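Local structure of SmhA (Serratia marcescens, 7A27) at residues A[32-37]-A[281-286]. The protein is the A component of a tripartite alpha-pore-forming toxin, here in its soluble form, and probably acts with its partner proteins to perforate target membranes. Residues are numbered along the deposited sequence; the frame is centred on the assembly and turned at random.
Sequences SNLLLS and QAQAQL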
# COMPACT_ATOMS: atom_id res chain seq x y z
N SER A 32 1.79 -8.54 -3.67
CA SER A 32 1.92 -8.78 -5.13
C SER A 32 3.11 -9.71 -5.37
O SER A 32 2.95 -10.66 -6.14
CB SER A 32 2.08 -7.52 -5.91
OG SER A 32 0.97 -6.68 -5.69
N ASN A 33 4.24 -9.44 -4.71
CA ASN A 33 5.47 -10.26 -4.87
C ASN A 33 5.19 -11.68 -4.38
O ASN A 33 5.75 -12.62 -4.98
CB ASN A 33 6.66 -9.65 -4.13
CG ASN A 33 7.29 -8.50 -4.88
OD1 ASN A 33 7.47 -8.55 -6.10
ND2 ASN A 33 7.66 -7.47 -4.13
N LEU A 34 4.35 -11.83 -3.35
CA LEU A 34 4.03 -13.16 -2.79
C LEU A 34 3.23 -13.95 -3.83
O LEU A 34 3.55 -15.11 -4.05
CB LEU A 34 3.26 -13.00 -1.48
CG LEU A 34 2.92 -14.29 -0.75
CD1 LEU A 34 4.16 -14.98 -0.21
CD2 LEU A 34 1.96 -14.02 0.38
N LEU A 35 2.23 -13.33 -4.46
CA LEU A 35 1.38 -13.98 -5.50
C LEU A 35 2.20 -14.40 -6.72
O LEU A 35 1.84 -15.45 -7.34
CB LEU A 35 0.30 -12.99 -5.94
CG LEU A 35 -0.90 -12.89 -5.01
CD1 LEU A 35 -1.75 -11.71 -5.43
CD2 LEU A 35 -1.70 -14.18 -5.03
N LEU A 36 3.25 -13.64 -7.05
CA LEU A 36 4.12 -13.86 -8.24
C LEU A 36 5.23 -14.85 -7.92
O LEU A 36 5.79 -15.39 -8.89
CB LEU A 36 4.69 -12.52 -8.71
CG LEU A 36 3.68 -11.55 -9.28
CD1 LEU A 36 4.23 -10.13 -9.36
CD2 LEU A 36 3.20 -12.01 -10.65
N SER A 37 5.57 -15.06 -6.65
CA SER A 37 6.65 -15.99 -6.20
C SER A 37 6.06 -17.38 -5.99
O SER A 37 6.77 -18.37 -6.21
CB SER A 37 7.33 -15.49 -4.94
OG SER A 37 7.91 -14.21 -5.17
N GLN A 281 -6.47 -18.72 -2.21
CA GLN A 281 -7.50 -17.74 -1.78
C GLN A 281 -6.97 -16.92 -0.59
O GLN A 281 -7.31 -15.72 -0.52
CB GLN A 281 -8.80 -18.46 -1.44
CG GLN A 281 -9.83 -17.59 -0.76
CD GLN A 281 -10.11 -16.31 -1.51
OE1 GLN A 281 -9.90 -16.23 -2.73
NE2 GLN A 281 -10.59 -15.32 -0.77
N ALA A 282 -6.18 -17.53 0.30
CA ALA A 282 -5.60 -16.83 1.47
C ALA A 282 -4.68 -15.71 0.99
O ALA A 282 -4.70 -14.62 1.58
CB ALA A 282 -4.88 -17.83 2.35
N GLN A 283 -3.88 -15.99 -0.05
CA GLN A 283 -2.92 -15.03 -0.67
C GLN A 283 -3.71 -13.94 -1.42
O GLN A 283 -3.34 -12.75 -1.30
CB GLN A 283 -1.95 -15.78 -1.58
CG GLN A 283 -1.01 -16.74 -0.86
CD GLN A 283 -0.26 -17.64 -1.81
OE1 GLN A 283 -0.73 -17.95 -2.91
NE2 GLN A 283 0.93 -18.05 -1.37
N ALA A 284 -4.77 -14.31 -2.13
CA ALA A 284 -5.65 -13.38 -2.87
C ALA A 284 -6.25 -12.38 -1.89
O ALA A 284 -6.19 -11.18 -2.16
CB ALA A 284 -6.72 -14.13 -3.61
N GLN A 285 -6.82 -12.91 -0.79
CA GLN A 285 -7.47 -12.13 0.30
C GLN A 285 -6.52 -11.01 0.72
O GLN A 285 -6.97 -9.87 0.72
CB GLN A 285 -7.81 -13.03 1.49
CG GLN A 285 -8.68 -12.41 2.58
CD GLN A 285 -10.14 -12.40 2.20
OE1 GLN A 285 -10.75 -13.45 2.00
NE2 GLN A 285 -10.69 -11.20 2.10
N LEU A 286 -5.26 -11.31 1.04
CA LEU A 286 -4.30 -10.28 1.53
C LEU A 286 -4.17 -9.18 0.48
O LEU A 286 -4.25 -8.00 0.86
CB LEU A 286 -2.94 -10.90 1.82
CG LEU A 286 -2.89 -11.87 2.99
CD1 LEU A 286 -1.51 -12.50 3.12
CD2 LEU A 286 -3.31 -11.17 4.29
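Gln283 meets Leu34 and Leu35 of an antiparallel neighbour, an example of how a long polar side chain can lend its aliphatic part to a helix interface and spend its amide elsewhere. The chain starts at CB, directed at helix 14-37, where Leu35 CD2 rests 3.8 Å from Gln283 CB. The same methyl reaches the backbone, lying 4.2 Å from Ala284 N. One carbon further out, Gln283 CG has Leu34 CD2 at 4.2 Å, a looser touch from the residue just before Leu35. Both helices belong to the elongated, largely helical bundle of this soluble toxin component. The contact joins the last turns of helix 14-37 to the middle of helix 272-299; segments 32-37 and 281-286 run at 155° to each other, their axes 9.6 Å apart at closest approach. Extended beyond CG (chi2 169°), the glutamine carries its amide toward the end of helix 14-37, while the Leu35 side chain runs past it the other way. There NE2 donates to Gln38 OE1 and to Ser234 O in a strand, two acceptors that tie the buried amide to the residue after 32-37 and to the two-stranded sheet. Leu35 leaves its backbone obliquely, but with CG opposite the carbonyl carbon (chi1 -80°) its branched end swings back to Gln283 and also touches Phe287, one turn further along helix 272-299.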